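Local coordinates for protein serine acetyltransferase 1, putative (Entamoeba histolytica, PDB 7BW9) that probably transfers an acetyl group from acetyl-CoA to serine on the route to cysteine, and binds cysteine in the crystal, at residues N74-Y79 and Q83-C88; Q14-D19 and L45-F50; I107-T112 and G193-V198; Q6-L11 and A91-F96. One frame throughout, in Å; residues are numbered along the deposited sequence.

Contact 1: residues N74-Y79 and Q83-C88; sequences NSIEAY and QLAEKC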
loop_
_atom_site.group_PDB
_atom_site.type_symbol
_atom_site.label_atom_id
_atom_site.label_comp_id
_atom_site.label_asym_id
_atom_site.label_seq_id
_atom_site.Cartn_x
_atom_site.Cartn_y
_atom_site.Cartn_z
ATOM N N ASN A 74 -16.463 -21.503 -4.636
ATOM C CA ASN A 74 -15.531 -22.407 -3.965
ATOM C C ASN A 74 -14.933 -21.794 -2.705
ATOM O O ASN A 74 -14.681 -22.516 -1.732
ATOM C CB ASN A 74 -14.419 -22.838 -4.921
ATOM C CG ASN A 74 -14.935 -23.705 -6.049
ATOM O OD1 ASN A 74 -16.056 -24.222 -5.982
ATOM N ND2 ASN A 74 -14.123 -23.874 -7.093
ATOM N N SER A 75 -14.683 -20.482 -2.694
ATOM C CA SER A 75 -14.134 -19.879 -1.485
ATOM C C SER A 75 -15.175 -19.808 -0.377
ATOM O O SER A 75 -14.847 -20.012 0.800
ATOM C CB SER A 75 -13.576 -18.492 -1.789
ATOM O OG SER A 75 -12.789 -18.525 -2.965
ATOM N N ILE A 76 -16.429 -19.500 -0.721
ATOM C CA ILE A 76 -17.456 -19.386 0.312
ATOM C C ILE A 76 -17.743 -20.753 0.927
ATOM O O ILE A 76 -17.867 -20.878 2.153
ATOM C CB ILE A 76 -18.731 -18.723 -0.249
ATOM C CG1 ILE A 76 -18.438 -17.275 -0.663
ATOM C CG2 ILE A 76 -19.843 -18.735 0.792
ATOM C CD1 ILE A 76 -19.572 -16.613 -1.401
ATOM N N GLU A 77 -17.811 -21.801 0.092
ATOM C CA GLU A 77 -17.959 -23.168 0.588
ATOM C C GLU A 77 -16.895 -23.510 1.612
ATOM O O GLU A 77 -17.192 -24.116 2.648
ATOM C CB GLU A 77 -17.866 -24.168 -0.560
ATOM C CG GLU A 77 -19.071 -24.237 -1.447
ATOM C CD GLU A 77 -19.068 -25.479 -2.318
ATOM O OE1 GLU A 77 -18.425 -26.485 -1.934
ATOM O OE2 GLU A 77 -19.691 -25.433 -3.398
ATOM N N ALA A 78 -15.638 -23.151 1.326
ATOM C CA ALA A 78 -14.548 -23.485 2.233
ATOM C C ALA A 78 -14.795 -22.911 3.618
ATOM O O ALA A 78 -14.565 -23.586 4.628
ATOM C CB ALA A 78 -13.218 -22.989 1.662
ATOM N N TYR A 79 -15.294 -21.676 3.690
ATOM C CA TYR A 79 -15.587 -21.081 4.989
ATOM C C TYR A 79 -16.907 -21.579 5.578
ATOM O O TYR A 79 -17.068 -21.574 6.804
ATOM C CB TYR A 79 -15.636 -19.558 4.877
ATOM C CG TYR A 79 -14.300 -18.846 4.759
ATOM C CD1 TYR A 79 -13.514 -18.596 5.883
ATOM C CD2 TYR A 79 -13.857 -18.369 3.531
ATOM C CE1 TYR A 79 -12.311 -17.917 5.775
ATOM C CE2 TYR A 79 -12.660 -17.689 3.416
ATOM C CZ TYR A 79 -11.888 -17.468 4.537
ATOM O OH TYR A 79 -10.693 -16.790 4.406
ATOM N N GLN A 83 -24.777 -24.459 0.304
ATOM C CA GLN A 83 -26.062 -23.762 0.258
ATOM C C GLN A 83 -25.865 -22.252 0.335
ATOM O O GLN A 83 -26.363 -21.507 -0.519
ATOM C CB GLN A 83 -26.997 -24.239 1.378
ATOM C CG GLN A 83 -28.375 -23.557 1.304
ATOM C CD GLN A 83 -29.408 -24.090 2.297
ATOM O OE1 GLN A 83 -29.635 -23.492 3.351
ATOM N NE2 GLN A 83 -30.063 -25.194 1.944
ATOM N N LEU A 84 -25.130 -21.786 1.351
ATOM C CA LEU A 84 -24.865 -20.358 1.491
ATOM C C LEU A 84 -24.109 -19.819 0.281
ATOM O O LEU A 84 -24.408 -18.725 -0.214
ATOM C CB LEU A 84 -24.082 -20.098 2.778
ATOM C CG LEU A 84 -23.726 -18.622 3.008
ATOM C CD1 LEU A 84 -24.985 -17.821 3.297
ATOM C CD2 LEU A 84 -22.719 -18.428 4.130
ATOM N N ALA A 85 -23.133 -20.580 -0.217
ATOM C CA ALA A 85 -22.390 -20.157 -1.401
ATOM C C ALA A 85 -23.323 -19.922 -2.587
ATOM O O ALA A 85 -23.253 -18.874 -3.246
ATOM C CB ALA A 85 -21.320 -21.194 -1.733
ATOM N N GLU A 86 -24.226 -20.876 -2.858
ATOM C CA GLU A 86 -25.205 -20.712 -3.935
ATOM C C GLU A 86 -26.079 -19.480 -3.717
ATOM O O GLU A 86 -26.369 -18.735 -4.662
ATOM C CB GLU A 86 -26.092 -21.958 -4.040
ATOM C CG GLU A 86 -25.508 -23.117 -4.833
ATOM C CD GLU A 86 -26.576 -23.908 -5.595
ATOM O OE1 GLU A 86 -27.734 -23.977 -5.116
ATOM O OE2 GLU A 86 -26.255 -24.453 -6.677
ATOM N N LYS A 87 -26.542 -19.273 -2.487
ATOM C CA LYS A 87 -27.361 -18.100 -2.185
ATOM C C LYS A 87 -26.604 -16.813 -2.500
ATOM O O LYS A 87 -27.131 -15.914 -3.173
ATOM C CB LYS A 87 -27.793 -18.147 -0.717
ATOM C CG LYS A 87 -28.492 -16.908 -0.191
ATOM C CD LYS A 87 -28.863 -17.099 1.282
ATOM C CE LYS A 87 -29.191 -15.773 1.976
ATOM N NZ LYS A 87 -30.328 -15.065 1.311
ATOM N N CYS A 88 -25.343 -16.725 -2.060
ATOM C CA CYS A 88 -24.555 -15.520 -2.307
ATOM C C CYS A 88 -24.342 -15.298 -3.794
ATOM O O CYS A 88 -24.459 -14.170 -4.287
ATOM C CB CYS A 88 -23.219 -15.616 -1.574
ATOM S SG CYS A 88 -23.445 -15.510 0.230
#

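Contact 2: residues Q14-D19 and L45-F50; sequences QSYQSD and LFPDFF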
loop_
_atom_site.group_PDB
_atom_site.type_symbol
_atom_site.label_atom_id
_atom_site.label_comp_id
_atom_site.label_asym_id
_atom_site.label_seq_id
_atom_site.Cartn_x
_atom_site.Cartn_y
_atom_site.Cartn_z
ATOM N N GLN A 14 -26.197 -6.828 -23.373
ATOM C CA GLN A 14 -27.112 -5.727 -23.655
ATOM C C GLN A 14 -26.635 -4.453 -22.983
ATOM O O GLN A 14 -26.726 -3.365 -23.562
ATOM C CB GLN A 14 -28.525 -6.068 -23.188
ATOM C CG GLN A 14 -29.188 -7.176 -23.974
ATOM C CD GLN A 14 -30.470 -7.633 -23.321
ATOM O OE1 GLN A 14 -31.071 -6.893 -22.533
ATOM N NE2 GLN A 14 -30.889 -8.864 -23.620
ATOM N N SER A 15 -26.104 -4.578 -21.763
ATOM C CA SER A 15 -25.565 -3.415 -21.064
ATOM C C SER A 15 -24.409 -2.797 -21.835
ATOM O O SER A 15 -24.335 -1.571 -21.969
ATOM C CB SER A 15 -25.124 -3.807 -19.652
ATOM O OG SER A 15 -24.474 -2.731 -19.003
ATOM N N TYR A 16 -23.495 -3.626 -22.359
ATOM C CA TYR A 16 -22.377 -3.070 -23.121
ATOM C C TYR A 16 -22.889 -2.202 -24.259
ATOM O O TYR A 16 -22.360 -1.111 -24.509
ATOM C CB TYR A 16 -21.476 -4.172 -23.698
ATOM C CG TYR A 16 -20.877 -5.152 -22.716
ATOM C CD1 TYR A 16 -20.691 -4.839 -21.360
ATOM C CD2 TYR A 16 -20.482 -6.402 -23.156
ATOM C CE1 TYR A 16 -20.139 -5.782 -20.484
ATOM C CE2 TYR A 16 -19.942 -7.327 -22.312
ATOM C CZ TYR A 16 -19.760 -7.032 -20.987
ATOM O OH TYR A 16 -19.201 -8.020 -20.203
ATOM N N GLN A 17 -23.934 -2.666 -24.951
ATOM C CA GLN A 17 -24.380 -1.995 -26.166
ATOM C C GLN A 17 -25.092 -0.681 -25.869
ATOM O O GLN A 17 -24.938 0.280 -26.628
ATOM C CB GLN A 17 -25.261 -2.942 -26.978
ATOM C CG GLN A 17 -24.527 -4.242 -27.318
ATOM C CD GLN A 17 -25.315 -5.169 -28.226
ATOM O OE1 GLN A 17 -26.483 -5.475 -27.972
ATOM N NE2 GLN A 17 -24.666 -5.636 -29.289
ATOM N N SER A 18 -25.821 -0.597 -24.760
ATOM C CA SER A 18 -26.455 0.660 -24.381
ATOM C C SER A 18 -25.488 1.662 -23.766
ATOM O O SER A 18 -25.916 2.758 -23.401
ATOM C CB SER A 18 -27.599 0.403 -23.404
ATOM O OG SER A 18 -27.148 -0.358 -22.305
ATOM N N ASP A 19 -24.211 1.322 -23.639
ATOM C CA ASP A 19 -23.262 2.236 -23.024
ATOM C C ASP A 19 -23.171 3.532 -23.811
ATOM O O ASP A 19 -23.250 3.538 -25.039
ATOM C CB ASP A 19 -21.873 1.605 -22.954
ATOM C CG ASP A 19 -21.686 0.741 -21.738
ATOM O OD1 ASP A 19 -22.537 0.785 -20.824
ATOM O OD2 ASP A 19 -20.677 0.018 -21.704
ATOM N N LEU A 45 -16.795 -6.150 -16.563
ATOM C CA LEU A 45 -17.509 -4.872 -16.564
ATOM C C LEU A 45 -17.125 -3.971 -17.737
ATOM O O LEU A 45 -17.947 -3.165 -18.184
ATOM C CB LEU A 45 -17.264 -4.123 -15.259
ATOM C CG LEU A 45 -17.700 -4.803 -13.962
ATOM C CD1 LEU A 45 -17.187 -3.975 -12.813
ATOM C CD2 LEU A 45 -19.200 -4.938 -13.899
ATOM N N PHE A 46 -15.897 -4.052 -18.236
ATOM C CA PHE A 46 -15.450 -3.191 -19.330
ATOM C C PHE A 46 -14.549 -3.958 -20.278
ATOM O O PHE A 46 -13.347 -3.691 -20.365
ATOM C CB PHE A 46 -14.725 -1.963 -18.789
ATOM C CG PHE A 46 -15.558 -1.139 -17.902
ATOM C CD1 PHE A 46 -16.502 -0.280 -18.433
ATOM C CD2 PHE A 46 -15.409 -1.221 -16.524
ATOM C CE1 PHE A 46 -17.285 0.498 -17.606
ATOM C CE2 PHE A 46 -16.195 -0.450 -15.688
ATOM C CZ PHE A 46 -17.140 0.409 -16.235
ATOM N N PRO A 47 -15.109 -4.908 -21.032
ATOM C CA PRO A 47 -14.272 -5.666 -21.977
ATOM C C PRO A 47 -13.429 -4.787 -22.884
ATOM O O PRO A 47 -12.272 -5.125 -23.159
ATOM C CB PRO A 47 -15.296 -6.496 -22.767
ATOM C CG PRO A 47 -16.668 -5.952 -22.378
ATOM C CD PRO A 47 -16.492 -5.412 -20.993
ATOM N N ASP A 48 -13.954 -3.648 -23.330
ATOM C CA ASP A 48 -13.194 -2.848 -24.288
ATOM C C ASP A 48 -11.836 -2.410 -23.751
ATOM O O ASP A 48 -10.914 -2.198 -24.546
ATOM C CB ASP A 48 -14.000 -1.626 -24.720
ATOM C CG ASP A 48 -15.127 -1.977 -25.682
ATOM O OD1 ASP A 48 -15.424 -3.183 -25.863
ATOM O OD2 ASP A 48 -15.726 -1.037 -26.247
ATOM N N PHE A 49 -11.666 -2.308 -22.431
ATOM C CA PHE A 49 -10.408 -1.809 -21.884
ATOM C C PHE A 49 -9.502 -2.900 -21.342
ATOM O O PHE A 49 -8.333 -2.618 -21.034
ATOM C CB PHE A 49 -10.688 -0.758 -20.789
ATOM C CG PHE A 49 -11.460 0.423 -21.303
ATOM C CD1 PHE A 49 -10.801 1.516 -21.833
ATOM C CD2 PHE A 49 -12.847 0.405 -21.330
ATOM C CE1 PHE A 49 -11.517 2.591 -22.341
ATOM C CE2 PHE A 49 -13.563 1.471 -21.839
ATOM C CZ PHE A 49 -12.896 2.567 -22.344
ATOM N N PHE A 50 -9.986 -4.129 -21.223
ATOM C CA PHE A 50 -9.211 -5.165 -20.553
ATOM C C PHE A 50 -9.061 -6.478 -21.316
ATOM O O PHE A 50 -8.342 -7.357 -20.832
ATOM C CB PHE A 50 -9.824 -5.479 -19.177
ATOM C CG PHE A 50 -9.768 -4.323 -18.198
ATOM C CD1 PHE A 50 -8.598 -4.026 -17.515
ATOM C CD2 PHE A 50 -10.890 -3.544 -17.965
ATOM C CE1 PHE A 50 -8.551 -2.969 -16.612
ATOM C CE2 PHE A 50 -10.853 -2.480 -17.055
ATOM C CZ PHE A 50 -9.681 -2.195 -16.382
#

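Contact 3: residues I107-T112 and G193-V198; sequences IIAAYT and GNWCRV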
loop_
_atom_site.group_PDB
_atom_site.type_symbol
_atom_site.label_atom_id
_atom_site.label_comp_id
_atom_site.label_asym_id
_atom_site.label_seq_id
_atom_site.Cartn_x
_atom_site.Cartn_y
_atom_site.Cartn_z
ATOM N N ILE A 107 -17.097 6.040 -12.065
ATOM C CA ILE A 107 -16.162 6.540 -13.075
ATOM C C ILE A 107 -16.510 7.967 -13.469
ATOM O O ILE A 107 -15.625 8.825 -13.600
ATOM C CB ILE A 107 -16.157 5.604 -14.296
ATOM C CG1 ILE A 107 -15.450 4.293 -13.951
ATOM C CG2 ILE A 107 -15.554 6.299 -15.519
ATOM C CD1 ILE A 107 -15.968 3.135 -14.762
ATOM N N ILE A 108 -17.795 8.240 -13.685
ATOM C CA ILE A 108 -18.233 9.604 -13.975
ATOM C C ILE A 108 -17.827 10.538 -12.845
ATOM O O ILE A 108 -17.311 11.635 -13.083
ATOM C CB ILE A 108 -19.754 9.648 -14.207
ATOM C CG1 ILE A 108 -20.138 8.914 -15.507
ATOM C CG2 ILE A 108 -20.260 11.093 -14.170
ATOM C CD1 ILE A 108 -19.276 9.248 -16.691
ATOM N N ALA A 109 -18.060 10.111 -11.598
ATOM C CA ALA A 109 -17.718 10.933 -10.436
ATOM C C ALA A 109 -16.227 11.206 -10.383
ATOM O O ALA A 109 -15.802 12.304 -9.999
ATOM C CB ALA A 109 -18.161 10.244 -9.141
ATOM N N ALA A 110 -15.413 10.204 -10.749
ATOM C CA ALA A 110 -13.965 10.397 -10.781
ATOM C C ALA A 110 -13.588 11.436 -11.829
ATOM O O ALA A 110 -12.719 12.290 -11.593
ATOM C CB ALA A 110 -13.253 9.062 -11.065
ATOM N N TYR A 111 -14.225 11.361 -12.995
ATOM C CA TYR A 111 -13.897 12.305 -14.091
ATOM C C TYR A 111 -14.260 13.747 -13.721
ATOM O O TYR A 111 -13.467 14.618 -13.996
ATOM C CB TYR A 111 -14.546 11.908 -15.412
ATOM C CG TYR A 111 -14.298 12.901 -16.515
ATOM C CD1 TYR A 111 -13.062 13.002 -17.123
ATOM C CD2 TYR A 111 -15.303 13.746 -16.944
ATOM C CE1 TYR A 111 -12.832 13.907 -18.141
ATOM C CE2 TYR A 111 -15.093 14.656 -17.963
ATOM C CZ TYR A 111 -13.855 14.737 -18.560
ATOM O OH TYR A 111 -13.667 15.642 -19.554
ATOM N N THR A 112 -15.425 13.973 -13.124
ATOM C CA THR A 112 -15.811 15.342 -12.774
ATOM C C THR A 112 -15.033 15.845 -11.569
ATOM O O THR A 112 -14.726 17.036 -11.493
ATOM C CB THR A 112 -17.318 15.453 -12.488
ATOM O OG1 THR A 112 -17.609 14.886 -11.207
ATOM C CG2 THR A 112 -18.131 14.707 -13.515
ATOM N N GLY A 193 -23.420 8.413 1.568
ATOM C CA GLY A 193 -24.446 8.824 0.626
ATOM C C GLY A 193 -23.943 8.943 -0.801
ATOM O O GLY A 193 -22.974 8.289 -1.198
ATOM N N ASN A 194 -24.603 9.805 -1.583
ATOM C CA ASN A 194 -24.318 9.967 -3.005
ATOM C C ASN A 194 -23.390 11.155 -3.248
ATOM O O ASN A 194 -23.380 12.131 -2.491
ATOM C CB ASN A 194 -25.609 10.161 -3.808
ATOM C CG ASN A 194 -26.627 9.048 -3.570
ATOM O OD1 ASN A 194 -26.273 7.876 -3.429
ATOM N ND2 ASN A 194 -27.899 9.424 -3.493
ATOM N N TRP A 195 -22.605 11.053 -4.324
ATOM C CA TRP A 195 -21.700 12.117 -4.759
ATOM C C TRP A 195 -20.698 12.500 -3.674
ATOM O O TRP A 195 -20.339 13.666 -3.533
ATOM C CB TRP A 195 -22.487 13.354 -5.237
ATOM C CG TRP A 195 -22.903 13.195 -6.665
ATOM C CD1 TRP A 195 -24.129 12.844 -7.121
ATOM C CD2 TRP A 195 -22.066 13.324 -7.823
ATOM N NE1 TRP A 195 -24.122 12.759 -8.491
ATOM C CE2 TRP A 195 -22.868 13.047 -8.949
ATOM C CE3 TRP A 195 -20.712 13.638 -8.018
ATOM C CZ2 TRP A 195 -22.373 13.097 -10.248
ATOM C CZ3 TRP A 195 -20.218 13.675 -9.310
ATOM C CH2 TRP A 195 -21.048 13.409 -10.410
ATOM N N CYS A 196 -20.227 11.535 -2.894
ATOM C CA CYS A 196 -19.184 11.833 -1.924
ATOM C C CYS A 196 -17.806 11.685 -2.552
ATOM O O CYS A 196 -17.612 10.939 -3.522
ATOM C CB CYS A 196 -19.323 10.938 -0.697
ATOM S SG CYS A 196 -20.848 11.402 0.211
ATOM N N ARG A 197 -16.857 12.443 -2.005
ATOM C CA ARG A 197 -15.467 12.442 -2.447
ATOM C C ARG A 197 -14.576 12.359 -1.219
ATOM O O ARG A 197 -14.713 13.159 -0.283
ATOM C CB ARG A 197 -15.139 13.687 -3.277
ATOM C CG ARG A 197 -13.803 13.634 -4.014
ATOM C CD ARG A 197 -13.731 14.704 -5.113
ATOM N NE ARG A 197 -13.505 16.036 -4.563
ATOM C CZ ARG A 197 -14.415 17.009 -4.537
ATOM N NH1 ARG A 197 -15.620 16.805 -5.047
ATOM N NH2 ARG A 197 -14.114 18.189 -3.997
ATOM N N VAL A 198 -13.676 11.386 -1.222
ATOM C CA VAL A 198 -12.813 11.087 -0.092
ATOM C C VAL A 198 -11.380 10.977 -0.600
ATOM O O VAL A 198 -11.135 10.360 -1.638
ATOM C CB VAL A 198 -13.256 9.780 0.597
ATOM C CG1 VAL A 198 -12.276 9.390 1.652
ATOM C CG2 VAL A 198 -14.673 9.916 1.177
#

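Contact 4: residues Q6-L11 and A91-F96; sequences QQTSQL and ALLSQF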
loop_
_atom_site.group_PDB
_atom_site.type_symbol
_atom_site.label_atom_id
_atom_site.label_comp_id
_atom_site.label_asym_id
_atom_site.label_seq_id
_atom_site.Cartn_x
_atom_site.Cartn_y
_atom_site.Cartn_z
ATOM N N GLN A 6 -26.447 -17.648 -17.942
ATOM C CA GLN A 6 -26.694 -17.264 -19.329
ATOM C C GLN A 6 -27.475 -15.965 -19.414
ATOM O O GLN A 6 -27.193 -15.120 -20.270
ATOM C CB GLN A 6 -27.434 -18.376 -20.066
ATOM C CG GLN A 6 -26.506 -19.352 -20.781
ATOM C CD GLN A 6 -27.142 -20.712 -20.948
ATOM O OE1 GLN A 6 -28.313 -20.817 -21.313
ATOM N NE2 GLN A 6 -26.382 -21.765 -20.661
ATOM N N GLN A 7 -28.470 -15.783 -18.548
ATOM C CA GLN A 7 -29.223 -14.536 -18.591
ATOM C C GLN A 7 -28.335 -13.361 -18.219
ATOM O O GLN A 7 -28.332 -12.323 -18.898
ATOM C CB GLN A 7 -30.430 -14.593 -17.662
ATOM C CG GLN A 7 -31.002 -13.200 -17.433
ATOM C CD GLN A 7 -32.221 -13.178 -16.554
ATOM O OE1 GLN A 7 -32.163 -12.739 -15.395
ATOM N NE2 GLN A 7 -33.337 -13.669 -17.085
ATOM N N THR A 8 -27.573 -13.505 -17.134
ATOM C CA THR A 8 -26.678 -12.427 -16.726
ATOM C C THR A 8 -25.682 -12.113 -17.838
ATOM O O THR A 8 -25.475 -10.944 -18.179
ATOM C CB THR A 8 -25.974 -12.802 -15.420
ATOM O OG1 THR A 8 -26.957 -13.135 -14.429
ATOM C CG2 THR A 8 -25.134 -11.645 -14.907
ATOM N N SER A 9 -25.123 -13.148 -18.470
ATOM C CA SER A 9 -24.234 -12.935 -19.607
ATOM C C SER A 9 -24.936 -12.123 -20.693
ATOM O O SER A 9 -24.391 -11.133 -21.199
ATOM C CB SER A 9 -23.759 -14.284 -20.160
ATOM O OG SER A 9 -22.889 -14.940 -19.255
ATOM N N GLN A 10 -26.170 -12.512 -21.042
ATOM C CA GLN A 10 -26.914 -11.794 -22.078
ATOM C C GLN A 10 -27.295 -10.382 -21.630
ATOM O O GLN A 10 -27.271 -9.443 -22.436
ATOM C CB GLN A 10 -28.160 -12.590 -22.473
ATOM C CG GLN A 10 -28.953 -11.999 -23.643
ATOM C CD GLN A 10 -28.080 -11.583 -24.831
ATOM O OE1 GLN A 10 -28.222 -10.476 -25.362
ATOM N NE2 GLN A 10 -27.182 -12.473 -25.257
ATOM N N LEU A 11 -27.660 -10.209 -20.358
ATOM C CA LEU A 11 -27.940 -8.862 -19.865
ATOM C C LEU A 11 -26.689 -7.990 -19.903
ATOM O O LEU A 11 -26.761 -6.797 -20.226
ATOM C CB LEU A 11 -28.523 -8.932 -18.452
ATOM C CG LEU A 11 -29.991 -9.373 -18.468
ATOM C CD1 LEU A 11 -30.547 -9.532 -17.070
ATOM C CD2 LEU A 11 -30.832 -8.391 -19.291
ATOM N N ALA A 91 -27.549 -14.017 -5.659
ATOM C CA ALA A 91 -27.757 -12.588 -5.452
ATOM C C ALA A 91 -26.767 -11.767 -6.267
ATOM O O ALA A 91 -27.146 -10.761 -6.876
ATOM C CB ALA A 91 -27.655 -12.247 -3.968
ATOM N N LEU A 92 -25.505 -12.214 -6.336
ATOM C CA LEU A 92 -24.495 -11.484 -7.098
ATOM C C LEU A 92 -24.830 -11.450 -8.586
ATOM O O LEU A 92 -24.765 -10.394 -9.226
ATOM C CB LEU A 92 -23.117 -12.113 -6.883
ATOM C CG LEU A 92 -21.989 -11.534 -7.751
ATOM C CD1 LEU A 92 -21.876 -10.006 -7.621
ATOM C CD2 LEU A 92 -20.661 -12.182 -7.400
ATOM N N LEU A 93 -25.165 -12.606 -9.162
ATOM C CA LEU A 93 -25.509 -12.659 -10.584
ATOM C C LEU A 93 -26.697 -11.759 -10.896
ATOM O O LEU A 93 -26.663 -10.967 -11.849
ATOM C CB LEU A 93 -25.798 -14.109 -11.002
ATOM C CG LEU A 93 -24.504 -14.916 -11.129
ATOM C CD1 LEU A 93 -24.731 -16.425 -11.170
ATOM C CD2 LEU A 93 -23.711 -14.460 -12.345
ATOM N N SER A 94 -27.758 -11.860 -10.093
ATOM C CA SER A 94 -28.949 -11.055 -10.332
ATOM C C SER A 94 -28.693 -9.559 -10.168
ATOM O O SER A 94 -29.423 -8.749 -10.749
ATOM C CB SER A 94 -30.066 -11.492 -9.387
ATOM O OG SER A 94 -29.927 -10.841 -8.136
ATOM N N GLN A 95 -27.678 -9.166 -9.403
ATOM C CA GLN A 95 -27.345 -7.755 -9.242
ATOM C C GLN A 95 -26.232 -7.285 -10.166
ATOM O O GLN A 95 -25.821 -6.123 -10.076
ATOM C CB GLN A 95 -26.941 -7.479 -7.800
ATOM C CG GLN A 95 -27.960 -7.939 -6.797
ATOM C CD GLN A 95 -28.555 -6.810 -6.038
ATOM O OE1 GLN A 95 -27.995 -6.361 -5.046
ATOM N NE2 GLN A 95 -29.701 -6.325 -6.499
ATOM N N PHE A 96 -25.745 -8.140 -11.068
ATOM C CA PHE A 96 -24.480 -7.838 -11.727
ATOM C C PHE A 96 -24.577 -6.627 -12.645
ATOM O O PHE A 96 -23.644 -5.820 -12.705
ATOM C CB PHE A 96 -23.962 -9.053 -12.494
ATOM C CG PHE A 96 -22.492 -9.247 -12.327
ATOM C CD1 PHE A 96 -21.601 -8.503 -13.082
ATOM C CD2 PHE A 96 -21.996 -10.122 -11.373
ATOM C CE1 PHE A 96 -20.234 -8.655 -12.912
ATOM C CE2 PHE A 96 -20.635 -10.284 -11.200
ATOM C CZ PHE A 96 -19.750 -9.544 -11.968
HETATM O O HOH W 1 -29.040 -11.747 -14.126
#

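Contact 1: residues N74-Y79 and Q83-C88
L84 O accepts the backbone N-H of C88 at 2.9 Å, an ordinary helical bond inside 83-88 that sets the spacing of three residues that touch 74-79: L84, A85 and C88. The partner on the other side is chiefly I76, whose two branches divide the work. With CG1 anti to the carbonyl carbon (chi1 -65°), CG2 is directed at the neighbouring helix and rests on A85, 3.6 Å from A85 CA. The other branch runs on extended, bringing I76 CD1 alongside C88 CB at 3.8 Å, while L84 CD2 adds a looser contact to I76 CG2. To one side of A85, the aliphatic E77 CG lies 3.8 Å from A85 CB, so that the alanine methyl is met by both I76 and E77. This is a helical hairpin: helices 58-79 and 82-94 are joined by a very short turn, and the two segments run roughly antiparallel at 143°, their axes 8.3 Å apart. Beyond the pair, I76 also packs on Y150 of helix 148-162, and Y79 OH bonds E153 of the same chain and R125 of a second subunit. Since no hydrogen bond spans the two segments, their cohesion here rests on apolar packing, and the small A85 is consistent with the close approach.

Contact 2: residues Q14-D19 and L45-F50
Y16 and P47 reach toward one another from opposite directions, and the proline ring settles on one face of the phenol. P47 CG stands 3.7 Å from the centroid of the Y16 ring and 19° off its normal, offset toward the rim: a CH-pi contact. P47 CD shares in it, lying 3.6 Å from Y16 CZ, so two consecutive ring carbons of the proline cover the hydroxyl-bearing half of the tyrosine. Y16 is brought there by a side chain with CG anti to its carbonyl carbon (chi1 -57°). Its hydroxyl then hydrogen-bonds the backbone O of I44, which should limit rotation and sliding of the ring. The meeting joins the last turn of helix 2-17 to the junction where helix 36-45 gives way at F46 to a short, weakly bonded helical turn of about 47-50, all within the helical N-terminal part of the chain. L45 O approaches the Y16 ring obliquely, 4.1 Å from Y16 CE1. This carbonyl is itself bonded by R100 NE of helix 96-113, and R100 and K104 also pair with the buried D19.

Contact 3: residues I107-T112 and G193-V198
Apolar contact comes first: the six-membered ring of W195 leans on helix 96-113, with W195 CZ3 3.9 Å from A109 CA and 4.0 Å from A109 CB. I108 CG2 adds a distant touch to W195 CH2 at 4.5 Å. Both residues approach the indole obliquely. The second kind is polar against aromatic. T112 OG1 lies at the indole edge, in the ring plane, 3.4 Å from W195 CZ3, and the two side chains cross at about a right angle. A chi1 of 75° sets this hydroxyl between the backbone N and the carbonyl carbon, from where T112 OG1 makes a weak 3.4 Å hydrogen bond to A109 O, one turn back. The third kind is ring against ring along the left-handed beta-helix. W195 occupies a turn between strands 191-192 and 197-198, where it adopts positive phi (58°); its indole stacks with H175 and meets the F229 ring with nearly parallel planes, both on adjoining coils. The helix leads on to D114, P115 and A116 of a cysteine pocket, and the T112 side chain is about 12 Å from a bound cysteine. With no hydrogen bond crossing the contact, dispersion probably dominates, aided by the weakly positive hydrogens of the indole rim facing the threonine oxygen.

Contact 4: residues Q6-L11 and A91-F96
Where helix 82-94 ends and the chain turns into helix 96-113, T8 of the N-terminal helix 2-17 fits against the backbone carbonyl and CB of L93 and the root of F96. Its two branches play different parts. With OG1 beside the backbone N (chi1 -55°), T8 CG2 comes to lie anti to that N and touches F96 CB at 3.7 Å. T8 OG1 lies 3.4 Å from L93 O, without a direct hydrogen bond, and 3.7 Å from L93 CB; its bond goes to L4 O in its own helix. A water sits 2.5 Å from T8 OG1, rather short for a hydrogen bond and therefore of doubtful exact position; its bond to L93 O is long and weak. L93 O is more firmly engaged by F96 N, at 3.1 Å. Two residues earlier, A91 O is gripped twice from the same face of its plane: S94 OG donates at 3.1 Å, tilted 32° from that plane, and Q95 N at 3.0 Å. F96 turns its ring away, onto I44 and L45 of helix 36-45. Packing of a helix against a break between two others is in keeping with the alpha-helical N-terminal domain of serine acetyltransferases.

From the N terminus, helix 2-17 opens contact 4 at 6-11 and then contact 2 at 14-19. Contact 2 closes first, at 45-50, tying the helix end to the short helical turn at 47-50. Contact 1 then forms and closes locally, in the hairpin of helices 58-79 and 82-94. Both lie within the long loop that contact 4 completes at 91-96, further along helix 82-94. Contact 3 follows in series, joining helix 96-113 to the left-handed beta-helix; no two contacts cross. Contact 2 packs on both neighbours, L45 on F96 of contact 4 and F46 on I107 of contact 3. Contact 1 shares helix 82-94 with contact 4, and both it and contact 3 border a second subunit.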